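Local atomic coordinates of endo-xylogalacturonan hydrolase A (Aspergillus tubingensis, PDB entry 4C2L), a protein that hydrolyses the xylose-substituted galacturonan backbone of xylogalacturonan, a component of the hairy regions of pectin, as a secreted family 28 glycoside hydrolase. Residues C67-F80 with D100-D114. Sequence-based numbering, arbitrary orientation.
Sequences CSDCDIQVEGLLKF and DGLKLRSLTGSGVID
Glu75 sends its carboxylate into the turn 106-110. Glu75 CB lies 3.9 Å from Thr108 OG1; chi1 (-44°) sets CG beside the backbone N, where it passes Thr108 CG2, and the bend at chi2 (-60°) then turns the carboxylate toward the backbone of Leu107 and Thr108. There Glu75 OE1 accepts three bonds, from Thr108 OG1 at 2.6 Å, Ser106 OG at 2.8 Å and Thr108 N, while Glu75 OE2 uses its syn lone pair for Leu107 N at 2.8 Å. Four bonds thus fix the carboxylate's rotation, and Ser106 OG in turn takes Gly111 N. On the sheet face carrying Asp71, Gln73 and Arg105, Arg105 grips Asp71 side-on: NE meets OD1 at 2.8 Å and NH2 meets OD2 at 2.9 Å, the carboxylate and guanidinium planes 54° apart. Gln73 NE2 reaches the same OD2 from the opposite face of the carboxylate. On the other side of the sheet, Leu102 CD1 presses tightly on Ile72 CD1 (3.5 Å) and also touches the Cys67-Cys70 disulfide. Strand 70-74 pairs in parallel with 102-105, and 77-80 with 112-114; the short link 75-76 is matched by the longer turn 106-111, which wraps round the Glu75 carboxylate: successive coils of the right-handed parallel beta-helix of family 28.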
ATOM      1  N   CYS A  67     -11.654 -16.762  13.890  1.00 19.12           N
ATOM      2  CA  CYS A  67     -11.823 -15.579  14.712  1.00 19.37           C
ATOM      3  C   CYS A  67     -13.237 -15.044  14.540  1.00 19.04           C
ATOM      4  O   CYS A  67     -13.683 -14.817  13.428  1.00 17.64           O
ATOM      5  CB  CYS A  67     -10.832 -14.509  14.270  1.00 21.36           C
ATOM      6  SG  CYS A  67     -11.049 -12.958  15.158  1.00 26.30           S
ATOM      7  N   SER A  68     -13.936 -14.832  15.648  1.00 19.41           N
ATOM      8  CA  SER A  68     -15.229 -14.147  15.604  1.00 19.55           C
ATOM      9  C   SER A  68     -15.281 -13.260  16.842  1.00 19.41           C
ATOM     10  O   SER A  68     -15.493 -13.742  17.955  1.00 19.10           O
ATOM     11  CB  SER A  68     -16.364 -15.178  15.594  1.00 21.09           C
ATOM     12  OG  SER A  68     -17.625 -14.547  15.624  1.00 23.98           O
ATOM     13  N   ASP A  69     -15.043 -11.968  16.644  1.00 19.50           N
ATOM     14  CA  ASP A  69     -14.868 -11.014  17.756  1.00 21.88           C
ATOM     15  C   ASP A  69     -13.740 -11.456  18.668  1.00 21.76           C
ATOM     16  O   ASP A  69     -13.867 -11.427  19.899  1.00 22.90           O
ATOM     17  CB  ASP A  69     -16.174 -10.835  18.546  1.00 24.67           C
ATOM     18  CG  ASP A  69     -17.313 -10.365  17.676  1.00 29.62           C
ATOM     19  OD1 ASP A  69     -17.154  -9.321  17.010  1.00 31.30           O
ATOM     20  OD2 ASP A  69     -18.372 -11.044  17.642  1.00 35.09           O
ATOM     21  N   CYS A  70     -12.641 -11.889  18.058  1.00 20.46           N
ATOM     22  CA  CYS A  70     -11.507 -12.397  18.811  1.00 19.95           C
ATOM     23  C   CYS A  70     -10.463 -11.308  18.961  1.00 18.79           C
ATOM     24  O   CYS A  70     -10.461 -10.313  18.224  1.00 18.12           O
ATOM     25  CB  CYS A  70     -10.899 -13.630  18.132  1.00 23.29           C
ATOM     26  SG  CYS A  70      -9.828 -13.235  16.741  1.00 28.29           S
ATOM     27  N   ASP A  71      -9.577 -11.507  19.924  1.00 17.43           N
ATOM     28  CA  ASP A  71      -8.479 -10.586  20.179  1.00 17.25           C
ATOM     29  C   ASP A  71      -7.178 -11.391  20.136  1.00 16.62           C
ATOM     30  O   ASP A  71      -6.964 -12.288  20.953  1.00 16.63           O
ATOM     31  CB  ASP A  71      -8.707  -9.917  21.544  1.00 18.72           C
ATOM     32  CG  ASP A  71      -7.609  -8.930  21.937  1.00 20.54           C
ATOM     33  OD1 ASP A  71      -6.817  -8.457  21.081  1.00 20.64           O
ATOM     34  OD2 ASP A  71      -7.562  -8.603  23.144  1.00 22.05           O
ATOM     35  N   ILE A  72      -6.333 -11.096  19.150  1.00 14.82           N
ATOM     36  CA  ILE A  72      -5.055 -11.782  18.983  1.00 14.73           C
ATOM     37  C   ILE A  72      -3.929 -10.836  19.403  1.00 14.70           C
ATOM     38  O   ILE A  72      -3.609  -9.872  18.698  1.00 14.56           O
ATOM     39  CB  ILE A  72      -4.852 -12.242  17.519  1.00 15.02           C
ATOM     40  CG1 ILE A  72      -6.054 -13.072  17.056  1.00 15.48           C
ATOM     41  CG2 ILE A  72      -3.555 -13.016  17.365  1.00 15.17           C
ATOM     42  CD1 ILE A  72      -6.045 -13.433  15.574  1.00 16.28           C
ATOM     43  N   GLN A  73      -3.341 -11.114  20.556  1.00 13.94           N
ATOM     44  CA  GLN A  73      -2.307 -10.239  21.126  1.00 14.58           C
ATOM     45  C   GLN A  73      -0.929 -10.779  20.799  1.00 14.87           C
ATOM     46  O   GLN A  73      -0.478 -11.797  21.340  1.00 14.49           O
ATOM     47  CB  GLN A  73      -2.517 -10.060  22.636  1.00 15.16           C
ATOM     48  CG  GLN A  73      -3.934  -9.600  22.950  1.00 16.30           C
ATOM     49  CD  GLN A  73      -4.217  -9.453  24.436  1.00 16.55           C
ATOM     50  OE1 GLN A  73      -3.353  -9.732  25.288  1.00 17.13           O
ATOM     51  NE2 GLN A  73      -5.440  -9.034  24.755  1.00 16.48           N
ATOM     52  N   VAL A  74      -0.259 -10.098  19.882  1.00 14.62           N
ATOM     53  CA  VAL A  74       1.061 -10.521  19.440  1.00 14.63           C
ATOM     54  C   VAL A  74       2.081  -9.687  20.197  1.00 14.92           C
ATOM     55  O   VAL A  74       2.246  -8.494  19.903  1.00 14.19           O
ATOM     56  CB  VAL A  74       1.222 -10.327  17.917  1.00 14.86           C
ATOM     57  CG1 VAL A  74       2.568 -10.871  17.438  1.00 14.78           C
ATOM     58  CG2 VAL A  74       0.049 -10.970  17.163  1.00 15.09           C
ATOM     59  N   GLU A  75       2.741 -10.286  21.192  1.00 14.61           N
ATOM     60  CA  GLU A  75       3.794  -9.562  21.926  1.00 15.05           C
ATOM     61  C   GLU A  75       5.181 -10.110  21.628  1.00 14.96           C
ATOM     62  O   GLU A  75       6.189  -9.482  21.948  1.00 16.54           O
ATOM     63  CB  GLU A  75       3.524  -9.565  23.441  1.00 15.03           C
ATOM     64  CG  GLU A  75       2.074  -9.285  23.813  1.00 15.43           C
ATOM     65  CD  GLU A  75       1.575  -7.927  23.325  1.00 15.15           C
ATOM     66  OE1 GLU A  75       2.401  -7.070  22.969  1.00 16.61           O
ATOM     67  OE2 GLU A  75       0.357  -7.722  23.308  1.00 16.28           O
ATOM     68  N   GLY A  76       5.228 -11.276  20.984  1.00 15.15           N
ATOM     69  CA  GLY A  76       6.488 -11.893  20.612  1.00 13.97           C
ATOM     70  C   GLY A  76       6.742 -11.795  19.122  1.00 14.17           C
ATOM     71  O   GLY A  76       6.166 -10.948  18.425  1.00 14.08           O
ATOM     72  N   LEU A  77       7.595 -12.691  18.641  1.00 13.52           N
ATOM     73  CA  LEU A  77       8.002 -12.728  17.244  1.00 13.43           C
ATOM     74  C   LEU A  77       7.276 -13.867  16.535  1.00 13.81           C
ATOM     75  O   LEU A  77       7.303 -15.001  17.009  1.00 14.35           O
ATOM     76  CB  LEU A  77       9.515 -12.970  17.164  1.00 13.59           C
ATOM     77  CG  LEU A  77      10.120 -13.198  15.755  1.00 13.48           C
ATOM     78  CD1 LEU A  77       9.794 -12.024  14.822  1.00 13.52           C
ATOM     79  CD2 LEU A  77      11.620 -13.433  15.854  1.00 13.79           C
ATOM     80  N   LEU A  78       6.587 -13.552  15.438  1.00 13.40           N
ATOM     81  CA  LEU A  78       6.030 -14.587  14.561  1.00 13.30           C
ATOM     82  C   LEU A  78       6.911 -14.580  13.341  1.00 13.50           C
ATOM     83  O   LEU A  78       6.905 -13.610  12.573  1.00 12.95           O
ATOM     84  CB  LEU A  78       4.585 -14.261  14.146  1.00 14.34           C
ATOM     85  CG  LEU A  78       3.564 -13.958  15.251  1.00 15.28           C
ATOM     86  CD1 LEU A  78       2.147 -13.844  14.709  1.00 15.20           C
ATOM     87  CD2 LEU A  78       3.616 -15.011  16.334  1.00 16.15           C
ATOM     88  N   LYS A  79       7.699 -15.639  13.175  1.00 12.74           N
ATOM     89  CA  LYS A  79       8.665 -15.663  12.107  1.00 13.23           C
ATOM     90  C   LYS A  79       8.241 -16.660  11.044  1.00 12.52           C
ATOM     91  O   LYS A  79       8.217 -17.865  11.300  1.00 11.69           O
ATOM     92  CB  LYS A  79      10.055 -16.018  12.636  1.00 15.06           C
ATOM     93  CG  LYS A  79      11.081 -16.004  11.505  1.00 17.76           C
ATOM     94  CD  LYS A  79      12.494 -16.112  12.009  1.00 21.26           C
ATOM     95  CE  LYS A  79      13.473 -15.823  10.885  1.00 23.73           C
ATOM     96  NZ  LYS A  79      14.842 -16.173  11.358  1.00 28.30           N
ATOM     97  N   PHE A  80       7.895 -16.148   9.862  1.00 11.53           N
ATOM     98  CA  PHE A  80       7.573 -17.030   8.730  1.00 12.05           C
ATOM     99  C   PHE A  80       8.794 -17.685   8.117  1.00 12.38           C
ATOM    100  O   PHE A  80       9.870 -17.091   8.059  1.00 12.94           O
ATOM    101  CB  PHE A  80       6.832 -16.257   7.645  1.00 11.93           C
ATOM    102  CG  PHE A  80       5.388 -16.093   7.933  1.00 11.88           C
ATOM    103  CD1 PHE A  80       4.491 -17.131   7.656  1.00 12.05           C
ATOM    104  CD2 PHE A  80       4.898 -14.905   8.491  1.00 12.14           C
ATOM    105  CE1 PHE A  80       3.137 -16.979   7.930  1.00 12.03           C
ATOM    106  CE2 PHE A  80       3.542 -14.762   8.763  1.00 12.55           C
ATOM    107  CZ  PHE A  80       2.667 -15.794   8.479  1.00 12.30           C
ATOM    108  N   ASP A 100     -15.486 -11.427  10.927  1.00 16.61           N
ATOM    109  CA  ASP A 100     -16.212 -10.316  11.530  1.00 18.61           C
ATOM    110  C   ASP A 100     -15.747 -10.132  12.963  1.00 18.50           C
ATOM    111  O   ASP A 100     -16.010 -10.973  13.819  1.00 19.01           O
ATOM    112  CB  ASP A 100     -17.720 -10.588  11.489  1.00 21.05           C
ATOM    113  CG  ASP A 100     -18.236 -10.747  10.075  1.00 24.17           C
ATOM    114  OD1 ASP A 100     -17.997  -9.835   9.258  1.00 25.57           O
ATOM    115  OD2 ASP A 100     -18.880 -11.779   9.772  1.00 26.76           O
ATOM    116  N   GLY A 101     -15.038  -9.037  13.217  1.00 17.52           N
ATOM    117  CA  GLY A 101     -14.586  -8.720  14.563  1.00 17.81           C
ATOM    118  C   GLY A 101     -13.247  -9.355  14.837  1.00 17.70           C
ATOM    119  O   GLY A 101     -13.168 -10.493  15.279  1.00 18.42           O
ATOM    120  N   LEU A 102     -12.183  -8.634  14.535  1.00 17.16           N
ATOM    121  CA  LEU A 102     -10.858  -9.119  14.826  1.00 17.44           C
ATOM    122  C   LEU A 102     -10.036  -7.966  15.356  1.00 17.11           C
ATOM    123  O   LEU A 102     -10.137  -6.844  14.861  1.00 16.75           O
ATOM    124  CB  LEU A 102     -10.199  -9.693  13.564  1.00 18.45           C
ATOM    125  CG  LEU A 102      -8.666  -9.737  13.614  1.00 20.40           C
ATOM    126  CD1 LEU A 102      -8.199 -10.976  14.358  1.00 22.84           C
ATOM    127  CD2 LEU A 102      -8.014  -9.648  12.247  1.00 23.18           C
ATOM    128  N   LYS A 103      -9.234  -8.252  16.369  1.00 16.52           N
ATOM    129  CA  LYS A 103      -8.159  -7.348  16.759  1.00 17.43           C
ATOM    130  C   LYS A 103      -6.866  -8.139  16.639  1.00 16.63           C
ATOM    131  O   LYS A 103      -6.710  -9.184  17.273  1.00 17.04           O
ATOM    132  CB  LYS A 103      -8.343  -6.844  18.191  1.00 19.97           C
ATOM    133  CG  LYS A 103      -9.719  -6.253  18.465  1.00 23.35           C
ATOM    134  CD  LYS A 103      -9.846  -5.840  19.929  1.00 27.55           C
ATOM    135  CE  LYS A 103     -11.298  -5.591  20.322  1.00 31.42           C
ATOM    136  NZ  LYS A 103     -11.996  -6.880  20.594  1.00 36.11           N
ATOM    137  N   LEU A 104      -5.962  -7.662  15.801  1.00 14.34           N
ATOM    138  CA  LEU A 104      -4.648  -8.266  15.670  1.00 14.47           C
ATOM    139  C   LEU A 104      -3.700  -7.187  16.113  1.00 14.71           C
ATOM    140  O   LEU A 104      -3.481  -6.200  15.394  1.00 14.44           O
ATOM    141  CB  LEU A 104      -4.368  -8.684  14.218  1.00 14.51           C
ATOM    142  CG  LEU A 104      -2.981  -9.261  13.882  1.00 15.25           C
ATOM    143  CD1 LEU A 104      -2.740 -10.589  14.582  1.00 14.94           C
ATOM    144  CD2 LEU A 104      -2.820  -9.459  12.379  1.00 15.24           C
ATOM    145  N   ARG A 105      -3.160  -7.343  17.308  1.00 13.80           N
ATOM    146  CA  ARG A 105      -2.501  -6.182  17.912  1.00 13.90           C
ATOM    147  C   ARG A 105      -1.382  -6.537  18.845  1.00 14.24           C
ATOM    148  O   ARG A 105      -1.372  -7.616  19.419  1.00 14.09           O
ATOM    149  CB  ARG A 105      -3.543  -5.340  18.633  1.00 14.19           C
ATOM    150  CG  ARG A 105      -4.328  -6.082  19.706  1.00 14.96           C
ATOM    151  CD  ARG A 105      -5.360  -5.125  20.294  1.00 16.33           C
ATOM    152  NE  ARG A 105      -6.105  -5.740  21.375  1.00 16.69           N
ATOM    153  CZ  ARG A 105      -6.800  -5.049  22.272  1.00 17.33           C
ATOM    154  NH1 ARG A 105      -6.811  -3.716  22.216  1.00 17.22           N
ATOM    155  NH2 ARG A 105      -7.462  -5.687  23.219  1.00 18.98           N
ATOM    156  N   SER A 106      -0.424  -5.631  18.986  1.00 14.08           N
ATOM    157  CA  SER A 106       0.555  -5.752  20.046  1.00 14.37           C
ATOM    158  C   SER A 106       0.203  -4.704  21.084  1.00 14.65           C
ATOM    159  O   SER A 106       0.157  -3.515  20.768  1.00 15.77           O
ATOM    160  CB  SER A 106       1.983  -5.536  19.541  1.00 13.96           C
ATOM    161  OG  SER A 106       2.885  -5.591  20.644  1.00 13.94           O
ATOM    162  N   LEU A 107      -0.111  -5.149  22.294  1.00 14.91           N
ATOM    163  CA  LEU A 107      -0.466  -4.211  23.365  1.00 15.49           C
ATOM    164  C   LEU A 107       0.774  -3.687  24.087  1.00 15.75           C
ATOM    165  O   LEU A 107       0.726  -2.635  24.724  1.00 16.51           O
ATOM    166  CB  LEU A 107      -1.488  -4.827  24.333  1.00 15.76           C
ATOM    167  CG  LEU A 107      -2.917  -5.005  23.796  1.00 17.20           C
ATOM    168  CD1 LEU A 107      -3.815  -5.697  24.822  1.00 17.43           C
ATOM    169  CD2 LEU A 107      -3.515  -3.660  23.368  1.00 18.81           C
ATOM    170  N   THR A 108       1.891  -4.399  23.975  1.00 16.17           N
ATOM    171  CA  THR A 108       3.150  -3.911  24.551  1.00 16.02           C
ATOM    172  C   THR A 108       3.932  -3.066  23.567  1.00 16.61           C
ATOM    173  O   THR A 108       4.783  -2.255  23.965  1.00 17.01           O
ATOM    174  CB  THR A 108       4.074  -5.055  25.019  1.00 16.43           C
ATOM    175  OG1 THR A 108       4.500  -5.816  23.878  1.00 16.34           O
ATOM    176  CG2 THR A 108       3.362  -5.961  26.025  1.00 16.60           C
ATOM    177  N   GLY A 109       3.673  -3.280  22.278  1.00 16.45           N
ATOM    178  CA  GLY A 109       4.473  -2.692  21.210  1.00 15.89           C
ATOM    179  C   GLY A 109       5.683  -3.518  20.794  1.00 16.17           C
ATOM    180  O   GLY A 109       6.450  -3.093  19.929  1.00 17.81           O
ATOM    181  N   SER A 110       5.877  -4.686  21.410  1.00 15.67           N
ATOM    182  CA  SER A 110       7.048  -5.513  21.135  0.50 15.30           C
ATOM    183  C   SER A 110       6.795  -6.555  20.052  1.00 14.91           C
ATOM    184  O   SER A 110       7.736  -7.205  19.594  1.00 15.16           O
ATOM    185  CB  SER A 110       7.546  -6.195  22.414  0.50 15.93           C
ATOM    186  OG  SER A 110       7.804  -5.226  23.415  0.50 15.58           O
ATOM    187  N   GLY A 111       5.530  -6.714  19.662  1.00 13.48           N
ATOM    188  CA  GLY A 111       5.167  -7.755  18.676  1.00 12.93           C
ATOM    189  C   GLY A 111       5.742  -7.502  17.291  1.00 12.56           C
ATOM    190  O   GLY A 111       5.696  -6.378  16.781  1.00 12.77           O
ATOM    191  N   VAL A 112       6.256  -8.557  16.663  1.00 11.82           N
ATOM    192  CA  VAL A 112       6.844  -8.444  15.335  1.00 11.59           C
ATOM    193  C   VAL A 112       6.348  -9.601  14.473  1.00 11.80           C
ATOM    194  O   VAL A 112       6.359 -10.757  14.919  1.00 12.09           O
ATOM    195  CB  VAL A 112       8.396  -8.493  15.402  1.00 11.69           C
ATOM    196  CG1 VAL A 112       8.994  -8.460  14.000  1.00 11.80           C
ATOM    197  CG2 VAL A 112       8.941  -7.325  16.222  1.00 11.69           C
ATOM    198  N   ILE A 113       5.896  -9.290  13.257  1.00 11.26           N
ATOM    199  CA  ILE A 113       5.575 -10.323  12.269  1.00 11.38           C
ATOM    200  C   ILE A 113       6.672 -10.200  11.223  1.00 11.08           C
ATOM    201  O   ILE A 113       6.775  -9.179  10.538  1.00 11.12           O
ATOM    202  CB  ILE A 113       4.174 -10.119  11.635  1.00 11.51           C
ATOM    203  CG1 ILE A 113       3.092 -10.104  12.724  1.00 12.11           C
ATOM    204  CG2 ILE A 113       3.892 -11.205  10.588  1.00 11.25           C
ATOM    205  CD1 ILE A 113       1.724  -9.628  12.238  1.00 12.52           C
ATOM    206  N   ASP A 114       7.487 -11.239  11.108  1.00 11.29           N
ATOM    207  CA  ASP A 114       8.643 -11.240  10.223  1.00 11.83           C
ATOM    208  C   ASP A 114       8.321 -12.109   9.008  1.00 12.20           C
ATOM    209  O   ASP A 114       8.281 -13.336   9.129  1.00 11.93           O
ATOM    210  CB  ASP A 114       9.864 -11.796  10.990  1.00 12.60           C
ATOM    211  CG  ASP A 114      11.168 -11.763  10.175  1.00 13.94           C
ATOM    212  OD1 ASP A 114      11.157 -11.433   8.975  1.00 13.66           O
ATOM    213  OD2 ASP A 114      12.239 -12.076  10.761  1.00 15.48           O
TER
HETATM  214  O   HOH W   1     -15.872 -14.169  11.883  1.00 23.37           O
HETATM  215  O   HOH W   2     -18.485 -11.908  14.744  1.00 36.57           O
HETATM  216  O   HOH W   3     -12.674  -8.517  18.477  1.00 27.43           O